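Beta-galactosidase/beta-glucuronidase (Faecalibacterium prausnitzii L2-6, PDB 6MVF) binds flavin mononucleotide and, as a family 2 glycoside hydrolase, cleaves beta-glucuronides, with beta-galactosidase activity only a tentative possibility. Local coordinates at residues A[567-572]-A[580-585]; A[513-518]-A[597-602]; A[606-611]-A[616-621]. All blocks are in the same frame, centred on the assembly; numbering follows the deposited sequence.

Contact 1: A[567-572]-A[580-585]; sequences SFYVYQ and MVHIAG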
ATOM      1  N   SER A 567       6.387  35.935   4.917  1.00 32.05           N
ATOM      2  CA  SER A 567       7.814  35.882   4.604  1.00 32.34           C
ATOM      3  C   SER A 567       8.156  34.679   3.754  1.00 31.60           C
ATOM      4  O   SER A 567       9.106  34.734   2.964  1.00 29.72           O
ATOM      5  CB  SER A 567       8.647  35.826   5.888  1.00 30.64           C
ATOM      6  OG  SER A 567       8.685  37.082   6.520  1.00 40.09           O
ATOM      7  N   PHE A 568       7.442  33.569   3.957  1.00 27.70           N
ATOM      8  CA  PHE A 568       7.660  32.374   3.157  1.00 22.94           C
ATOM      9  C   PHE A 568       7.494  32.673   1.669  1.00 27.02           C
ATOM     10  O   PHE A 568       8.326  32.270   0.850  1.00 25.31           O
ATOM     11  CB  PHE A 568       6.698  31.293   3.632  1.00 29.16           C
ATOM     12  CG  PHE A 568       6.615  30.094   2.737  1.00 30.32           C
ATOM     13  CD1 PHE A 568       5.787  30.103   1.606  1.00 24.96           C
ATOM     14  CD2 PHE A 568       7.326  28.936   3.049  1.00 24.39           C
ATOM     15  CE1 PHE A 568       5.713  28.996   0.795  1.00 30.55           C
ATOM     16  CE2 PHE A 568       7.241  27.816   2.248  1.00 25.11           C
ATOM     17  CZ  PHE A 568       6.443  27.839   1.120  1.00 25.65           C
ATOM     18  N   TYR A 569       6.438  33.407   1.306  1.00 28.73           N
ATOM     19  CA  TYR A 569       6.125  33.665  -0.096  1.00 23.01           C
ATOM     20  C   TYR A 569       7.033  34.712  -0.722  1.00 27.48           C
ATOM     21  O   TYR A 569       7.164  34.736  -1.949  1.00 25.99           O
ATOM     22  CB  TYR A 569       4.653  34.080  -0.237  1.00 30.08           C
ATOM     23  CG  TYR A 569       3.700  32.961   0.139  1.00 29.42           C
ATOM     24  CD1 TYR A 569       3.363  31.964  -0.784  1.00 31.21           C
ATOM     25  CD2 TYR A 569       3.166  32.876   1.419  1.00 27.54           C
ATOM     26  CE1 TYR A 569       2.498  30.925  -0.442  1.00 27.64           C
ATOM     27  CE2 TYR A 569       2.302  31.831   1.780  1.00 29.11           C
ATOM     28  CZ  TYR A 569       1.979  30.866   0.846  1.00 31.37           C
ATOM     29  OH  TYR A 569       1.144  29.845   1.196  1.00 38.35           O
ATOM     30  N   VAL A 570       7.660  35.577   0.083  1.00 25.97           N
ATOM     31  CA  VAL A 570       8.765  36.384  -0.425  1.00 24.19           C
ATOM     32  C   VAL A 570       9.834  35.479  -1.035  1.00 27.83           C
ATOM     33  O   VAL A 570      10.214  35.625  -2.202  1.00 25.64           O
ATOM     34  CB  VAL A 570       9.362  37.258   0.692  1.00 29.05           C
ATOM     35  CG1 VAL A 570      10.703  37.875   0.223  1.00 20.41           C
ATOM     36  CG2 VAL A 570       8.366  38.334   1.153  1.00 24.39           C
ATOM     37  N   TYR A 571      10.338  34.529  -0.245  1.00 22.64           N
ATOM     38  CA  TYR A 571      11.387  33.647  -0.735  1.00 25.89           C
ATOM     39  C   TYR A 571      10.893  32.760  -1.860  1.00 26.02           C
ATOM     40  O   TYR A 571      11.629  32.515  -2.821  1.00 24.65           O
ATOM     41  CB  TYR A 571      11.952  32.819   0.414  1.00 22.57           C
ATOM     42  CG  TYR A 571      12.807  33.709   1.239  1.00 21.86           C
ATOM     43  CD1 TYR A 571      13.920  34.308   0.689  1.00 23.76           C
ATOM     44  CD2 TYR A 571      12.457  34.037   2.525  1.00 28.10           C
ATOM     45  CE1 TYR A 571      14.691  35.161   1.411  1.00 22.53           C
ATOM     46  CE2 TYR A 571      13.231  34.891   3.269  1.00 22.98           C
ATOM     47  CZ  TYR A 571      14.351  35.446   2.711  1.00 25.13           C
ATOM     48  OH  TYR A 571      15.131  36.302   3.450  1.00 25.79           O
ATOM     49  N   GLN A 572       9.646  32.293  -1.779  1.00 24.20           N
ATOM     50  CA  GLN A 572       9.121  31.462  -2.850  1.00 25.00           C
ATOM     51  C   GLN A 572       9.134  32.212  -4.170  1.00 28.05           C
ATOM     52  O   GLN A 572       9.577  31.676  -5.192  1.00 27.06           O
ATOM     53  CB  GLN A 572       7.713  30.974  -2.532  1.00 26.75           C
ATOM     54  CG  GLN A 572       7.328  29.820  -3.429  1.00 22.05           C
ATOM     55  CD  GLN A 572       5.985  29.217  -3.084  1.00 30.75           C
ATOM     56  OE1 GLN A 572       4.979  29.927  -2.969  1.00 27.09           O
ATOM     57  NE2 GLN A 572       5.959  27.885  -2.919  1.00 31.47           N
ATOM     58  N   MET A 580       3.848  31.230  -9.343  1.00 25.52           N
ATOM     59  CA  MET A 580       3.054  31.458  -8.146  1.00 24.45           C
ATOM     60  C   MET A 580       2.727  32.944  -8.038  1.00 28.38           C
ATOM     61  O   MET A 580       3.431  33.805  -8.577  1.00 27.91           O
ATOM     62  CB  MET A 580       3.771  30.941  -6.876  1.00 23.30           C
ATOM     63  CG  MET A 580       5.196  31.497  -6.632  1.00 26.12           C
ATOM     64  SD  MET A 580       5.198  33.208  -6.020  1.00 31.85           S
ATOM     65  CE  MET A 580       4.605  33.050  -4.333  1.00 26.66           C
ATOM     66  N   VAL A 581       1.635  33.231  -7.339  1.00 31.48           N
ATOM     67  CA  VAL A 581       1.236  34.602  -7.042  1.00 28.03           C
ATOM     68  C   VAL A 581       0.507  34.587  -5.704  1.00 28.90           C
ATOM     69  O   VAL A 581      -0.396  33.772  -5.487  1.00 30.34           O
ATOM     70  CB  VAL A 581       0.380  35.218  -8.171  1.00 27.84           C
ATOM     71  CG1 VAL A 581      -0.947  34.515  -8.312  1.00 25.44           C
ATOM     72  CG2 VAL A 581       0.176  36.707  -7.921  1.00 32.30           C
ATOM     73  N   HIS A 582       0.917  35.484  -4.800  1.00 28.17           N
ATOM     74  CA  HIS A 582       0.484  35.460  -3.404  1.00 29.32           C
ATOM     75  C   HIS A 582       0.176  36.867  -2.928  1.00 29.60           C
ATOM     76  O   HIS A 582       1.042  37.752  -2.993  1.00 26.71           O
ATOM     77  CB  HIS A 582       1.543  34.837  -2.498  1.00 29.20           C
ATOM     78  CG  HIS A 582       1.118  34.730  -1.068  1.00 35.20           C
ATOM     79  ND1 HIS A 582       1.394  35.707  -0.131  1.00 37.97           N
ATOM     80  CD2 HIS A 582       0.435  33.762  -0.414  1.00 30.34           C
ATOM     81  CE1 HIS A 582       0.904  35.342   1.038  1.00 31.98           C
ATOM     82  NE2 HIS A 582       0.322  34.163   0.895  1.00 32.46           N
ATOM     83  N   ILE A 583      -1.049  37.062  -2.448  1.00 26.84           N
ATOM     84  CA  ILE A 583      -1.450  38.308  -1.810  1.00 26.08           C
ATOM     85  C   ILE A 583      -1.120  38.224  -0.323  1.00 32.10           C
ATOM     86  O   ILE A 583      -1.637  37.357   0.397  1.00 28.53           O
ATOM     87  CB  ILE A 583      -2.940  38.609  -2.028  1.00 29.07           C
ATOM     88  CG1 ILE A 583      -3.267  38.661  -3.530  1.00 23.36           C
ATOM     89  CG2 ILE A 583      -3.271  39.946  -1.369  1.00 22.57           C
ATOM     90  CD1 ILE A 583      -4.740  38.601  -3.846  1.00 22.49           C
ATOM     91  N   ALA A 584      -0.247  39.124   0.127  1.00 28.62           N
ATOM     92  CA  ALA A 584       0.166  39.206   1.516  1.00 27.08           C
ATOM     93  C   ALA A 584      -0.926  39.843   2.372  1.00 36.47           C
ATOM     94  O   ALA A 584      -1.814  40.548   1.877  1.00 36.21           O
ATOM     95  CB  ALA A 584       1.454  40.015   1.633  1.00 24.79           C
ATOM     96  N   GLY A 585      -0.860  39.569   3.675  1.00 36.91           N
ATOM     97  CA  GLY A 585      -1.692  40.246   4.645  1.00 31.19           C
ATOM     98  C   GLY A 585      -3.081  39.687   4.858  1.00 37.21           C
ATOM     99  O   GLY A 585      -3.932  40.406   5.397  1.00 30.04           O
TER
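The phenol ring of Y569 lies flat against the imidazole of H582. Their centroids are 3.5 Å apart and the planes diverge by only 8°, values that define an offset stack. H582 CD2 sits over the middle of the phenol and NE2 over its CD2–CE2 side, with H582 NE2 3.2 Å from Y569 CD2. At the root of the tyrosine, Y569 CB adds a CH-pi contact 3.9 Å from the centroid of the H582 ring, so both the methylene and the ring of the tyrosine share one imidazole face. With CG anti to its backbone N (chi1 -177°), H582 carries the imidazole from the strand across to the helix; Y569, its CG anti to its own carbonyl carbon (chi1 -65°), lays the phenol beside it. The two side chains approach at roughly a right angle even though the ring planes end nearly parallel.

The stack joins helix 566-575, in the TIM barrel domain, to strand 581-583, an outer strand of a separate three-stranded antiparallel sheet.

M580 bends at chi2 and chi3, which folds its methyl back toward the helix. There M580 CE meets the edge of the tyrosine, 3.9 Å from Y569 CD1 and close to the ring plane. The same methyl lies 3.4 Å from Q572 OE1, a van der Waals contact. The other end of that amide, Q572 NE2, is hydrogen-bonded to the carbonyl of E326, which fixes how the amide is turned. The opposite face of the Y569 ring is covered by F568.

Contact 2: A[513-518]-A[597-602]; sequences YHEYMA and EVKVYS
Two donors from the same strand face converge on one carboxylate oxygen, E515 OE2. K599 NZ lies 2.8 Å from E515 OE2 and approaches the syn lone pair, on the side of the other oxygen; with opposite charges at that separation the pair is a salt bridge. Y601 OH is placed to donate to the same oxygen, but the 2.3 Å between Y601 OH and E515 OE2 is shorter than a normal hydrogen bond, so the distance is doubtful and carries no weight. The oxygen lies near the plane of the phenol, at its edge, and the carboxylate is turned 71° from the ring.

E515 reaches out from helix 507-522 with its chain extended beyond CG, while K599 comes to meet it from the opposite direction. The contact thus joins a helix of the TIM barrel domain to the middle strand, 596-602, of a three-stranded antiparallel sheet, one of the two layers of a beta sandwich.

Other partners of these groups are weaker. K599 NZ is 3.9 Å from E597 OE1, a long ion pair that extends the charge network along the strand, and E515 OE1 makes a long, weak one with K626. K599, with K626 more distantly, would be expected to favour the ionised form of E515. The strand's own amides and carbonyls are engaged alternately on its two sides: K599 pairs with A584 and Y601 with H582, whereas V598 and V600 bond to F627 and F625.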
ATOM      1  N   TYR A 513      11.533  42.922   6.406  1.00 28.11           N
ATOM      2  CA  TYR A 513      12.905  42.505   6.656  1.00 29.53           C
ATOM      3  C   TYR A 513      13.389  41.534   5.575  1.00 33.80           C
ATOM      4  O   TYR A 513      14.483  41.702   5.014  1.00 27.77           O
ATOM      5  CB  TYR A 513      12.988  41.877   8.056  1.00 29.07           C
ATOM      6  CG  TYR A 513      14.317  41.247   8.377  1.00 28.38           C
ATOM      7  CD1 TYR A 513      14.595  39.946   7.988  1.00 27.30           C
ATOM      8  CD2 TYR A 513      15.307  41.961   9.058  1.00 28.82           C
ATOM      9  CE1 TYR A 513      15.819  39.369   8.260  1.00 31.63           C
ATOM     10  CE2 TYR A 513      16.535  41.395   9.346  1.00 25.55           C
ATOM     11  CZ  TYR A 513      16.784  40.095   8.943  1.00 32.71           C
ATOM     12  OH  TYR A 513      17.982  39.503   9.222  1.00 31.72           O
ATOM     13  N   HIS A 514      12.570  40.520   5.251  1.00 29.89           N
ATOM     14  CA  HIS A 514      12.993  39.509   4.286  1.00 28.56           C
ATOM     15  C   HIS A 514      12.831  39.965   2.843  1.00 28.15           C
ATOM     16  O   HIS A 514      13.558  39.481   1.970  1.00 27.63           O
ATOM     17  CB  HIS A 514      12.240  38.210   4.529  1.00 27.19           C
ATOM     18  CG  HIS A 514      12.727  37.459   5.724  1.00 22.58           C
ATOM     19  ND1 HIS A 514      14.017  36.984   5.827  1.00 23.51           N
ATOM     20  CD2 HIS A 514      12.107  37.116   6.876  1.00 23.62           C
ATOM     21  CE1 HIS A 514      14.164  36.361   6.982  1.00 26.00           C
ATOM     22  NE2 HIS A 514      13.019  36.428   7.639  1.00 25.29           N
ATOM     23  N   GLU A 515      11.911  40.891   2.567  1.00 29.23           N
ATOM     24  CA  GLU A 515      11.912  41.556   1.264  1.00 30.66           C
ATOM     25  C   GLU A 515      13.283  42.151   0.961  1.00 33.57           C
ATOM     26  O   GLU A 515      13.823  41.977  -0.141  1.00 31.14           O
ATOM     27  CB  GLU A 515      10.830  42.638   1.211  1.00 29.14           C
ATOM     28  CG  GLU A 515       9.419  42.090   0.988  1.00 33.76           C
ATOM     29  CD  GLU A 515       8.314  43.131   1.215  1.00 39.75           C
ATOM     30  OE1 GLU A 515       8.567  44.357   1.117  1.00 42.19           O
ATOM     31  OE2 GLU A 515       7.177  42.710   1.499  1.00 38.87           O
ATOM     32  N   TYR A 516      13.876  42.844   1.941  1.00 34.37           N
ATOM     33  CA  TYR A 516      15.184  43.452   1.715  1.00 31.59           C
ATOM     34  C   TYR A 516      16.269  42.387   1.570  1.00 28.89           C
ATOM     35  O   TYR A 516      17.101  42.465   0.662  1.00 33.03           O
ATOM     36  CB  TYR A 516      15.516  44.435   2.846  1.00 25.98           C
ATOM     37  CG  TYR A 516      16.903  45.060   2.769  1.00 24.76           C
ATOM     38  CD1 TYR A 516      18.034  44.343   3.162  1.00 25.65           C
ATOM     39  CD2 TYR A 516      17.083  46.371   2.319  1.00 24.43           C
ATOM     40  CE1 TYR A 516      19.305  44.896   3.099  1.00 29.14           C
ATOM     41  CE2 TYR A 516      18.353  46.949   2.269  1.00 26.81           C
ATOM     42  CZ  TYR A 516      19.462  46.194   2.656  1.00 34.40           C
ATOM     43  OH  TYR A 516      20.733  46.718   2.607  1.00 32.83           O
ATOM     44  N   MET A 517      16.278  41.384   2.452  1.00 28.71           N
ATOM     45  CA  MET A 517      17.375  40.415   2.458  1.00 27.69           C
ATOM     46  C   MET A 517      17.358  39.536   1.215  1.00 30.28           C
ATOM     47  O   MET A 517      18.420  39.211   0.669  1.00 34.10           O
ATOM     48  CB  MET A 517      17.311  39.549   3.713  1.00 26.09           C
ATOM     49  CG  MET A 517      17.434  40.342   4.993  1.00 33.74           C
ATOM     50  SD  MET A 517      19.010  41.231   5.099  1.00 34.55           S
ATOM     51  CE  MET A 517      20.146  39.885   5.454  1.00 27.21           C
ATOM     52  N   ALA A 518      16.173  39.109   0.779  1.00 22.56           N
ATOM     53  CA  ALA A 518      16.064  38.322  -0.440  1.00 26.76           C
ATOM     54  C   ALA A 518      16.751  39.026  -1.594  1.00 30.33           C
ATOM     55  O   ALA A 518      17.505  38.411  -2.355  1.00 27.88           O
ATOM     56  CB  ALA A 518      14.589  38.069  -0.781  1.00 27.31           C
ATOM     57  N   GLU A 597      -2.671  49.367   1.733  1.00 33.18           N
ATOM     58  CA  GLU A 597      -1.726  48.748   0.808  1.00 37.69           C
ATOM     59  C   GLU A 597      -1.951  47.238   0.748  1.00 38.17           C
ATOM     60  O   GLU A 597      -1.881  46.543   1.774  1.00 33.22           O
ATOM     61  CB  GLU A 597      -0.281  49.043   1.187  1.00 30.46           C
ATOM     62  CG  GLU A 597       0.710  48.209   0.366  1.00 39.93           C
ATOM     63  CD  GLU A 597       2.175  48.498   0.699  1.00 45.46           C
ATOM     64  OE1 GLU A 597       2.842  47.594   1.254  1.00 45.74           O
ATOM     65  OE2 GLU A 597       2.648  49.626   0.412  1.00 37.81           O
ATOM     66  N   VAL A 598      -2.208  46.737  -0.457  1.00 31.17           N
ATOM     67  CA  VAL A 598      -2.342  45.310  -0.722  1.00 36.42           C
ATOM     68  C   VAL A 598      -1.079  44.871  -1.447  1.00 31.33           C
ATOM     69  O   VAL A 598      -0.847  45.259  -2.596  1.00 32.21           O
ATOM     70  CB  VAL A 598      -3.596  44.998  -1.546  1.00 28.68           C
ATOM     71  CG1 VAL A 598      -3.628  43.553  -1.903  1.00 22.14           C
ATOM     72  CG2 VAL A 598      -4.865  45.412  -0.779  1.00 27.20           C
ATOM     73  N   LYS A 599      -0.248  44.082  -0.784  1.00 29.22           N
ATOM     74  CA  LYS A 599       1.021  43.679  -1.364  1.00 30.86           C
ATOM     75  C   LYS A 599       0.894  42.298  -1.993  1.00 31.23           C
ATOM     76  O   LYS A 599       0.228  41.419  -1.441  1.00 28.37           O
ATOM     77  CB  LYS A 599       2.112  43.675  -0.305  1.00 33.49           C
ATOM     78  CG  LYS A 599       3.505  43.813  -0.862  1.00 36.94           C
ATOM     79  CD  LYS A 599       4.517  43.546   0.221  1.00 39.00           C
ATOM     80  CE  LYS A 599       4.127  44.192   1.527  1.00 28.86           C
ATOM     81  NZ  LYS A 599       5.349  44.753   2.166  1.00 35.19           N
ATOM     82  N   VAL A 600       1.518  42.120  -3.161  1.00 28.73           N
ATOM     83  CA  VAL A 600       1.544  40.840  -3.861  1.00 32.01           C
ATOM     84  C   VAL A 600       2.992  40.422  -4.109  1.00 31.77           C
ATOM     85  O   VAL A 600       3.832  41.228  -4.527  1.00 27.83           O
ATOM     86  CB  VAL A 600       0.754  40.876  -5.189  1.00 27.20           C
ATOM     87  CG1 VAL A 600       0.798  39.525  -5.839  1.00 22.94           C
ATOM     88  CG2 VAL A 600      -0.678  41.272  -4.951  1.00 23.85           C
ATOM     89  N   TYR A 601       3.276  39.151  -3.837  1.00 33.01           N
ATOM     90  CA  TYR A 601       4.526  38.501  -4.207  1.00 29.05           C
ATOM     91  C   TYR A 601       4.277  37.558  -5.379  1.00 33.39           C
ATOM     92  O   TYR A 601       3.279  36.832  -5.396  1.00 30.56           O
ATOM     93  CB  TYR A 601       5.092  37.713  -3.031  1.00 28.35           C
ATOM     94  CG  TYR A 601       5.260  38.536  -1.786  1.00 30.19           C
ATOM     95  CD1 TYR A 601       5.826  39.802  -1.849  1.00 34.51           C
ATOM     96  CD2 TYR A 601       4.849  38.058  -0.550  1.00 32.54           C
ATOM     97  CE1 TYR A 601       6.001  40.564  -0.720  1.00 33.40           C
ATOM     98  CE2 TYR A 601       5.009  38.826   0.600  1.00 32.73           C
ATOM     99  CZ  TYR A 601       5.591  40.079   0.497  1.00 37.90           C
ATOM    100  OH  TYR A 601       5.776  40.860   1.612  1.00 39.80           O
ATOM    101  N   SER A 602       5.180  37.574  -6.360  1.00 34.10           N
ATOM    102  CA  SER A 602       5.031  36.705  -7.519  1.00 32.12           C
ATOM    103  C   SER A 602       6.384  36.497  -8.189  1.00 28.93           C
ATOM    104  O   SER A 602       7.225  37.398  -8.198  1.00 25.93           O
ATOM    105  CB  SER A 602       4.031  37.286  -8.521  1.00 25.23           C
ATOM    106  OG  SER A 602       3.852  36.362  -9.573  1.00 29.27           O
TER

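Contact 3: A[606-611]-A[616-621]; sequences TVTLYC and VGTQTA
T618 OG1 is held by two oxygens: T608 OG1, 2.7 Å away across the strands, and a carboxylate oxygen of E615. A second, longer hydroxyl pair lies on the same face, with T606 OG1 3.1 Å from T620 OG1. In all four threonines OG1 stands anti to the carbonyl carbon, which brings the paired hydroxyls together and places CG2 on the other branch; T606 CG2 touches T618 CG2 at 3.7 Å.

Beneath the hydroxyls the backbone fits an antiparallel hairpin, the two strand axes running at 169°. V607 and Q619 form a hydrogen-bonded pair, each amide donating to the other's carbonyl. Toward the turn, V616 and G617 both lie opposite L609 in a classic beta bulge: L609 N reaches G617 O at 3.0 Å, and V616 N lies 2.8 Å from L609 O, tilted 30° from the carbonyl plane. V616 CG2 packs on C611 CB at 3.6 Å.

On the opposite face V607 and L609 point into the beta sandwich, toward strands 596-602 and 624-629, meeting V600, F625 and F627, while the other edge of strand 606-611 bonds to strand 635-641 and strand 614-620 forms the sheet's outer border within this chain.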
ATOM      1  N   THR A 606       4.357  40.604 -14.018  1.00 26.35           N
ATOM      2  CA  THR A 606       3.230  41.500 -14.193  1.00 27.63           C
ATOM      3  C   THR A 606       2.052  40.959 -13.409  1.00 31.81           C
ATOM      4  O   THR A 606       1.695  39.786 -13.551  1.00 29.37           O
ATOM      5  CB  THR A 606       2.866  41.678 -15.660  1.00 28.73           C
ATOM      6  OG1 THR A 606       3.994  42.244 -16.352  1.00 33.35           O
ATOM      7  CG2 THR A 606       1.674  42.625 -15.788  1.00 23.23           C
ATOM      8  N   VAL A 607       1.479  41.820 -12.566  1.00 31.64           N
ATOM      9  CA  VAL A 607       0.374  41.486 -11.687  1.00 29.64           C
ATOM     10  C   VAL A 607      -0.707  42.522 -11.926  1.00 32.27           C
ATOM     11  O   VAL A 607      -0.422  43.727 -11.976  1.00 29.20           O
ATOM     12  CB  VAL A 607       0.806  41.465 -10.202  1.00 34.22           C
ATOM     13  CG1 VAL A 607      -0.419  41.485  -9.250  1.00 29.77           C
ATOM     14  CG2 VAL A 607       1.706  40.259  -9.913  1.00 24.44           C
ATOM     15  N   THR A 608      -1.939  42.055 -12.107  1.00 33.32           N
ATOM     16  CA  THR A 608      -3.111  42.919 -12.125  1.00 34.58           C
ATOM     17  C   THR A 608      -3.946  42.601 -10.902  1.00 31.22           C
ATOM     18  O   THR A 608      -4.261  41.437 -10.662  1.00 30.91           O
ATOM     19  CB  THR A 608      -3.941  42.734 -13.400  1.00 34.26           C
ATOM     20  OG1 THR A 608      -3.261  43.342 -14.502  1.00 36.73           O
ATOM     21  CG2 THR A 608      -5.293  43.392 -13.256  1.00 32.34           C
ATOM     22  N   LEU A 609      -4.290  43.633 -10.129  1.00 33.46           N
ATOM     23  CA  LEU A 609      -5.085  43.482  -8.920  1.00 30.99           C
ATOM     24  C   LEU A 609      -6.536  43.878  -9.171  1.00 33.28           C
ATOM     25  O   LEU A 609      -6.816  44.859  -9.863  1.00 32.69           O
ATOM     26  CB  LEU A 609      -4.514  44.326  -7.779  1.00 29.76           C
ATOM     27  CG  LEU A 609      -5.142  43.978  -6.425  1.00 36.08           C
ATOM     28  CD1 LEU A 609      -4.947  42.469  -6.072  1.00 24.86           C
ATOM     29  CD2 LEU A 609      -4.597  44.893  -5.340  1.00 32.33           C
ATOM     30  N   TYR A 610      -7.457  43.120  -8.591  1.00 33.25           N
ATOM     31  CA  TYR A 610      -8.876  43.425  -8.676  1.00 33.81           C
ATOM     32  C   TYR A 610      -9.484  43.520  -7.285  1.00 33.57           C
ATOM     33  O   TYR A 610      -9.106  42.779  -6.370  1.00 34.58           O
ATOM     34  CB  TYR A 610      -9.638  42.365  -9.471  1.00 33.17           C
ATOM     35  CG  TYR A 610      -9.279  42.298 -10.922  1.00 29.44           C
ATOM     36  CD1 TYR A 610      -8.333  41.380 -11.385  1.00 32.40           C
ATOM     37  CD2 TYR A 610      -9.898  43.135 -11.840  1.00 33.94           C
ATOM     38  CE1 TYR A 610      -8.002  41.308 -12.722  1.00 29.66           C
ATOM     39  CE2 TYR A 610      -9.572  43.076 -13.185  1.00 37.40           C
ATOM     40  CZ  TYR A 610      -8.623  42.160 -13.616  1.00 34.11           C
ATOM     41  OH  TYR A 610      -8.319  42.103 -14.947  1.00 35.68           O
ATOM     42  N   CYS A 611     -10.453  44.424  -7.151  1.00 29.27           N
ATOM     43  CA  CYS A 611     -11.178  44.635  -5.904  1.00 31.99           C
ATOM     44  C   CYS A 611     -12.670  44.605  -6.220  1.00 35.18           C
ATOM     45  O   CYS A 611     -13.184  45.513  -6.881  1.00 33.41           O
ATOM     46  CB  CYS A 611     -10.781  45.958  -5.259  1.00 27.58           C
ATOM     47  SG  CYS A 611     -11.314  46.094  -3.551  1.00 36.61           S
ATOM     48  N   VAL A 616      -7.901  47.407  -9.933  1.00 37.41           N
ATOM     49  CA  VAL A 616      -7.220  48.427  -9.154  1.00 32.01           C
ATOM     50  C   VAL A 616      -6.019  48.964  -9.914  1.00 36.78           C
ATOM     51  O   VAL A 616      -5.797  50.180  -9.957  1.00 37.31           O
ATOM     52  CB  VAL A 616      -6.819  47.861  -7.782  1.00 37.78           C
ATOM     53  CG1 VAL A 616      -5.979  48.870  -7.008  1.00 30.43           C
ATOM     54  CG2 VAL A 616      -8.062  47.459  -7.003  1.00 29.43           C
ATOM     55  N   GLY A 617      -5.235  48.083 -10.531  1.00 39.79           N
ATOM     56  CA  GLY A 617      -4.127  48.516 -11.365  1.00 31.97           C
ATOM     57  C   GLY A 617      -3.299  47.342 -11.829  1.00 35.06           C
ATOM     58  O   GLY A 617      -3.440  46.212 -11.357  1.00 33.95           O
ATOM     59  N   THR A 618      -2.416  47.633 -12.780  1.00 38.68           N
ATOM     60  CA  THR A 618      -1.451  46.671 -13.290  1.00 37.29           C
ATOM     61  C   THR A 618      -0.048  47.203 -13.050  1.00 36.24           C
ATOM     62  O   THR A 618       0.238  48.361 -13.360  1.00 39.68           O
ATOM     63  CB  THR A 618      -1.673  46.411 -14.778  1.00 33.75           C
ATOM     64  OG1 THR A 618      -3.013  45.949 -14.957  1.00 42.51           O
ATOM     65  CG2 THR A 618      -0.707  45.356 -15.300  1.00 26.49           C
ATOM     66  N   GLN A 619       0.823  46.361 -12.504  1.00 35.00           N
ATOM     67  CA  GLN A 619       2.212  46.730 -12.291  1.00 31.20           C
ATOM     68  C   GLN A 619       3.138  45.688 -12.894  1.00 38.55           C
ATOM     69  O   GLN A 619       2.840  44.485 -12.882  1.00 37.06           O
ATOM     70  CB  GLN A 619       2.523  46.877 -10.813  1.00 38.81           C
ATOM     71  CG  GLN A 619       2.223  48.243 -10.251  1.00 35.33           C
ATOM     72  CD  GLN A 619       2.396  48.259  -8.755  1.00 42.09           C
ATOM     73  OE1 GLN A 619       3.442  47.848  -8.236  1.00 43.09           O
ATOM     74  NE2 GLN A 619       1.355  48.688  -8.039  1.00 39.32           N
ATOM     75  N   THR A 620       4.265  46.162 -13.418  1.00 35.56           N
ATOM     76  CA  THR A 620       5.380  45.312 -13.813  1.00 33.40           C
ATOM     77  C   THR A 620       6.526  45.612 -12.862  1.00 31.57           C
ATOM     78  O   THR A 620       6.931  46.770 -12.719  1.00 38.91           O
ATOM     79  CB  THR A 620       5.789  45.546 -15.272  1.00 34.27           C
ATOM     80  OG1 THR A 620       4.670  45.256 -16.127  1.00 34.06           O
ATOM     81  CG2 THR A 620       6.984  44.650 -15.661  1.00 28.35           C
ATOM     82  N   ALA A 621       7.021  44.581 -12.198  1.00 26.75           N
ATOM     83  CA  ALA A 621       7.978  44.763 -11.122  1.00 26.16           C
ATOM     84  C   ALA A 621       8.721  43.454 -10.919  1.00 29.44           C
ATOM     85  O   ALA A 621       8.353  42.415 -11.466  1.00 28.33           O
ATOM     86  CB  ALA A 621       7.284  45.205  -9.830  1.00 23.33           C
TER

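Contacts 1 and 2 both tie helices of the TIM barrel domain to one three-stranded sheet, whose strands 581-583 and 596-602 are neighbours; contact 1 is nested within the chain loop that contact 2 closes, and their centres are 7 Å apart. They touch through the H582–Y601 backbone pair and the hydrogen bond from H514 ND1 to Y571 OH. Both are partly buried, but one relies on ring stacking and the other on charge. Contact 3, centred about 15 Å from each, belongs to a second sheet and combines backbone bonding with more exposed threonines. Its V607 and L609 pack against V598 and V600, and V607 also touches S602 CB, closing the two sheets into a beta sandwich.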